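Local coordinates for protein phosphoacetylglucosamine mutase (Aspergillus lentulus, PDB 5O9X) that probably interconverts the 6-phosphate and 1-phosphate of N-acetylglucosamine, working as a phosphomutase through a bisphosphorylated sugar intermediate, at residues R132-S137 / D251-E256; D260-K263 / A268-S271. The protein carries 1 engineered substitution. One frame throughout, in Å; residues are numbered along the deposited sequence.

Contact 1 of 2, residues R132-S137 / D251-E256; sequences RDTRAS and DSLNFE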
loop_
_atom_site.group_PDB
_atom_site.type_symbol
_atom_site.label_atom_id
_atom_site.label_comp_id
_atom_site.label_asym_id
_atom_site.label_seq_id
_atom_site.Cartn_x
_atom_site.Cartn_y
_atom_site.Cartn_z
ATOM N N ARG A 132 6.541 3.657 13.784
ATOM C CA ARG A 132 5.222 3.237 14.067
ATOM C C ARG A 132 4.290 4.375 13.670
ATOM O O ARG A 132 4.748 5.530 13.527
ATOM C CB ARG A 132 5.058 3.013 15.610
ATOM C CG ARG A 132 5.373 4.248 16.503
ATOM C CD ARG A 132 5.859 3.780 17.936
ATOM N NE ARG A 132 5.877 4.857 19.003
ATOM C CZ ARG A 132 6.840 5.378 19.753
ATOM N NH1 ARG A 132 8.207 5.136 19.624
ATOM N NH2 ARG A 132 6.408 6.267 20.663
ATOM N N ASP A 133 3.016 4.047 13.488
ATOM C CA ASP A 133 2.020 5.096 13.252
ATOM C C ASP A 133 1.548 5.565 14.686
ATOM O O ASP A 133 2.236 5.281 15.669
ATOM C CB ASP A 133 0.857 4.589 12.335
ATOM C CG ASP A 133 0.028 3.497 12.982
ATOM O OD1 ASP A 133 0.212 3.204 14.203
ATOM O OD2 ASP A 133 -0.847 2.905 12.258
ATOM N N THR A 134 0.395 6.247 14.777
ATOM C CA THR A 134 -0.015 6.935 15.989
ATOM C C THR A 134 -0.786 6.048 16.976
ATOM O O THR A 134 -1.263 6.572 17.990
ATOM C CB THR A 134 -0.862 8.197 15.679
ATOM O OG1 THR A 134 -1.991 7.812 14.852
ATOM C CG2 THR A 134 0.006 9.277 14.976
ATOM N N ARG A 135 -0.959 4.744 16.629
ATOM C CA ARG A 135 -1.881 3.894 17.354
ATOM C C ARG A 135 -1.468 3.821 18.874
ATOM O O ARG A 135 -0.301 3.913 19.182
ATOM C CB ARG A 135 -1.918 2.474 16.768
ATOM C CG ARG A 135 -2.742 2.375 15.425
ATOM C CD ARG A 135 -2.394 1.092 14.663
ATOM N NE ARG A 135 -2.999 1.328 13.321
ATOM C CZ ARG A 135 -4.292 1.065 13.076
ATOM N NH1 ARG A 135 -5.085 0.439 13.996
ATOM N NH2 ARG A 135 -4.819 1.403 11.896
ATOM N N ALA A 136 -2.441 3.656 19.758
ATOM C CA ALA A 136 -2.167 3.788 21.212
ATOM C C ALA A 136 -1.198 2.711 21.676
ATOM O O ALA A 136 -0.323 2.964 22.553
ATOM C CB ALA A 136 -3.442 3.649 21.960
ATOM N N SER A 137 -1.333 1.526 21.099
ATOM C CA SER A 137 -0.435 0.399 21.465
ATOM C C SER A 137 0.959 0.460 20.908
ATOM O O SER A 137 1.780 -0.430 21.230
ATOM C CB SER A 137 -1.033 -0.943 20.976
ATOM O OG SER A 137 -1.298 -0.908 19.563
ATOM N N ASP A 251 -8.941 7.256 19.220
ATOM C CA ASP A 251 -10.230 6.664 18.724
ATOM C C ASP A 251 -10.640 7.305 17.385
ATOM O O ASP A 251 -11.491 6.755 16.657
ATOM C CB ASP A 251 -11.393 6.979 19.717
ATOM C CG ASP A 251 -11.165 6.423 21.126
ATOM O OD1 ASP A 251 -10.367 5.477 21.386
ATOM O OD2 ASP A 251 -11.881 6.941 21.989
ATOM N N SER A 252 -10.054 8.445 17.050
ATOM C CA SER A 252 -10.343 9.119 15.753
ATOM C C SER A 252 -9.695 8.510 14.504
ATOM O O SER A 252 -10.091 8.903 13.402
ATOM C CB SER A 252 -9.887 10.581 15.839
ATOM O OG SER A 252 -10.764 11.201 16.768
ATOM N N LEU A 253 -8.725 7.613 14.682
ATOM C CA LEU A 253 -7.900 7.137 13.591
ATOM C C LEU A 253 -8.789 6.306 12.649
ATOM O O LEU A 253 -9.442 5.338 13.098
ATOM C CB LEU A 253 -6.783 6.247 14.150
ATOM C CG LEU A 253 -5.805 5.735 13.047
ATOM C CD1 LEU A 253 -5.015 6.907 12.397
ATOM C CD2 LEU A 253 -4.842 4.723 13.689
ATOM N N ASN A 254 -8.815 6.652 11.346
ATOM C CA ASN A 254 -9.677 5.918 10.343
ATOM C C ASN A 254 -11.175 5.921 10.697
ATOM O O ASN A 254 -11.934 5.029 10.277
ATOM C CB ASN A 254 -9.196 4.443 10.123
ATOM C CG ASN A 254 -7.764 4.380 9.570
ATOM O OD1 ASN A 254 -7.386 5.170 8.667
ATOM N ND2 ASN A 254 -6.968 3.372 10.033
ATOM N N PHE A 255 -11.610 6.922 11.483
ATOM C CA PHE A 255 -12.955 6.824 12.063
ATOM C C PHE A 255 -13.848 7.763 11.352
ATOM O O PHE A 255 -13.641 8.952 11.425
ATOM C CB PHE A 255 -12.978 7.040 13.619
ATOM C CG PHE A 255 -14.397 7.018 14.189
ATOM C CD1 PHE A 255 -15.077 5.796 14.382
ATOM C CD2 PHE A 255 -15.058 8.218 14.460
ATOM C CE1 PHE A 255 -16.403 5.802 14.872
ATOM C CE2 PHE A 255 -16.372 8.233 14.924
ATOM C CZ PHE A 255 -17.047 7.018 15.107
ATOM N N GLU A 256 -14.804 7.234 10.584
ATOM C CA GLU A 256 -15.676 8.085 9.740
ATOM C C GLU A 256 -14.921 9.011 8.767
ATOM O O GLU A 256 -15.432 10.093 8.357
ATOM C CB GLU A 256 -16.701 8.830 10.572
ATOM C CG GLU A 256 -17.451 7.818 11.450
ATOM C CD GLU A 256 -18.722 8.407 12.071
ATOM O OE1 GLU A 256 -18.764 9.616 12.328
ATOM O OE2 GLU A 256 -19.662 7.657 12.306
#

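Contact 2 of 2, residues D260-K263 / A268-S271; sequences DYVK and APPS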
loop_
_atom_site.group_PDB
_atom_site.type_symbol
_atom_site.label_atom_id
_atom_site.label_comp_id
_atom_site.label_asym_id
_atom_site.label_seq_id
_atom_site.Cartn_x
_atom_site.Cartn_y
_atom_site.Cartn_z
ATOM N N ASP A 260 -10.129 4.328 3.344
ATOM C CA ASP A 260 -10.931 3.053 3.396
ATOM C C ASP A 260 -12.454 3.301 3.619
ATOM O O ASP A 260 -13.342 2.722 2.988
ATOM C CB ASP A 260 -10.393 2.135 4.525
ATOM C CG ASP A 260 -11.190 0.845 4.587
ATOM O OD1 ASP A 260 -11.153 0.078 3.584
ATOM O OD2 ASP A 260 -11.925 0.637 5.607
ATOM N N TYR A 261 -12.757 4.303 4.464
ATOM C CA TYR A 261 -14.121 4.732 4.653
ATOM C C TYR A 261 -14.703 5.223 3.283
ATOM O O TYR A 261 -15.801 4.797 2.876
ATOM C CB TYR A 261 -14.206 5.865 5.744
ATOM C CG TYR A 261 -15.657 6.404 5.886
ATOM C CD1 TYR A 261 -16.521 5.904 6.904
ATOM C CD2 TYR A 261 -16.136 7.384 5.032
ATOM C CE1 TYR A 261 -17.836 6.377 7.071
ATOM C CE2 TYR A 261 -17.458 7.813 5.136
ATOM C CZ TYR A 261 -18.274 7.319 6.187
ATOM O OH TYR A 261 -19.558 7.789 6.273
ATOM N N VAL A 262 -13.991 6.111 2.581
ATOM C CA VAL A 262 -14.525 6.694 1.358
ATOM C C VAL A 262 -14.770 5.599 0.301
ATOM O O VAL A 262 -15.810 5.566 -0.369
ATOM C CB VAL A 262 -13.572 7.798 0.878
ATOM C CG1 VAL A 262 -13.996 8.350 -0.496
ATOM C CG2 VAL A 262 -13.651 9.007 1.868
ATOM N N LYS A 263 -13.769 4.743 0.109
ATOM C CA LYS A 263 -13.888 3.680 -0.898
ATOM C C LYS A 263 -14.992 2.641 -0.574
ATOM O O LYS A 263 -15.730 2.243 -1.497
ATOM C CB LYS A 263 -12.518 3.015 -1.010
ATOM C CG LYS A 263 -12.509 1.745 -1.939
ATOM C CD LYS A 263 -12.765 2.063 -3.432
ATOM C CE LYS A 263 -12.882 0.788 -4.256
ATOM N NZ LYS A 263 -13.396 1.115 -5.640
ATOM N N ALA A 268 -18.299 10.890 0.793
ATOM C CA ALA A 268 -17.296 11.685 1.482
ATOM C C ALA A 268 -17.423 11.460 2.979
ATOM O O ALA A 268 -18.471 11.052 3.428
ATOM C CB ALA A 268 -17.437 13.166 1.148
ATOM N N PRO A 269 -16.363 11.781 3.752
ATOM C CA PRO A 269 -16.513 11.681 5.192
ATOM C C PRO A 269 -17.713 12.579 5.647
ATOM O O PRO A 269 -17.856 13.658 5.138
ATOM C CB PRO A 269 -15.200 12.261 5.731
ATOM C CG PRO A 269 -14.171 12.045 4.636
ATOM C CD PRO A 269 -14.992 12.214 3.349
ATOM N N PRO A 270 -18.551 12.109 6.572
ATOM C CA PRO A 270 -19.725 12.975 6.980
ATOM C C PRO A 270 -19.321 14.357 7.550
ATOM O O PRO A 270 -20.095 15.270 7.430
ATOM C CB PRO A 270 -20.407 12.183 8.076
ATOM C CG PRO A 270 -19.705 10.851 8.165
ATOM C CD PRO A 270 -18.532 10.801 7.245
ATOM N N SER A 271 -18.123 14.503 8.129
ATOM C CA SER A 271 -17.607 15.813 8.605
ATOM C C SER A 271 -17.024 16.705 7.500
ATOM O O SER A 271 -16.561 17.829 7.775
ATOM C CB SER A 271 -16.503 15.593 9.661
ATOM O OG SER A 271 -15.329 15.087 9.027
#

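Contact 1 of 2, residues R132-S137 / D251-E256
This is a small, mainly apolar interdomain contact, in which Leu253 of domain II lies against Arg135 of domain I. The methyl CD2 of Leu253 sits 3.6 Å above one face of the Arg135 guanidinium, offset toward its rim, and 3.6 Å from Arg135 CG, so that arginine serves here as nonpolar surface as well as charge. A chi1 of -178° points the branched end of Leu253 at the other loop, where CD2 takes the arginine and CD1 comes within 4.0 Å of Thr134 OG1. The guanidinium is held by its rim: Asp133 OD2 offers its syn lone pair to Arg135 NE at 2.9 Å, in the guanidinium plane, though the bond is bent (142°), and NH1 donates to the carbonyls of Pro72 and Asp75. Asp133 OD1 also takes the Arg135 backbone N-H at 3.1 Å, an Asx turn. Arg135 NH2 and Asn254 ND2, 3.5 Å apart, both donate to Asn71 O, a shared acceptor that probably accounts for their closeness. Asn254 ND2 also reaches the carbonyl of engineered Ala69, so both side chains hold the loop that in this family probably carries the phosphoserine, here replaced by that alanine. Asparagine suits the third position of the type II turn Ser252-Phe255, where the backbone is left-handed. The loops meet where strand 127-132 gives way to helix 138-151 and strand 240-243 leads toward helix 259-265.

Contact 2 of 2, residues D260-K263 / A268-S271
The hydroxyl oxygen of Tyr261 rests against the CG-CD edge of the Pro270 ring: OH lies 3.3 Å from Pro270 CD and 3.6 Å from Pro270 CG. No hydrogen bond crosses between 260-263 and 268-271, and the contact rests on packing. Tyr261 and Pro270 reach for each other from opposite directions, and Tyr261 CZ comes within 3.6 Å of Pro270 CD, at an oblique approach to the aromatic ring. A torsion that sets CG opposite the backbone N (chi1 176°) carries the tyrosine out from the helix to the loop. Its CE2 then meets two further pieces of the chain: the carbonyl oxygen of Ala268, 3.8 Å away at the ring edge and near its plane, and Pro269 CA, 4.0 Å away. Tyrosine fits because its long flat side chain spans the gap to several successive loop residues.

Helix 259-265 belongs to a beta-alpha-beta crossover in domain II, leading from strand 240-243 to the parallel strand 279-283, with strand 212-215 between them in the sheet; the loop 268-271 is part of the return to that sheet. The backbones come closest at Val262 of the helix and Ala268 of the loop, whose CA atoms are 5.7 Å apart. Beta-branching lets the buried valine pack between the proline and the sheet: CG2 lies obliquely on Pro269 CD at 3.8 Å, and the side chain also touches Leu291 and Phe301. Proline suits both loop places because phi is near -60° in each and neither needs an N-H partner; the chain is extended at Pro269 and turns at Pro270. The small side chain of Ala268 turns away from the helix, and meets Tyr293 and Phe301 on strands 290-295 and 301-304.

Overall arrangement
Contacts 1 and 2 follow one another along the chain, with centres about 16 Å apart, and they touch through Glu256. The Glu256 carbonyl oxygen packs 3.4 Å from Pro270 CD, and Glu256 CA lies 3.7 Å from Tyr261 CD1, so the loop that meets domain I in contact 1 runs on against the tyrosine-proline packing of contact 2. Contact 1 joins two domains, whereas contact 2 is internal to domain II. They also differ in their relation to the bound glucose 1,6-bisphosphate: the Arg135 side chain is about 7 Å from the ligand, that of Tyr261 about 13 Å. Contact 1 therefore probably lies beside the active-site cleft, and contact 2 is more distant from the ligand.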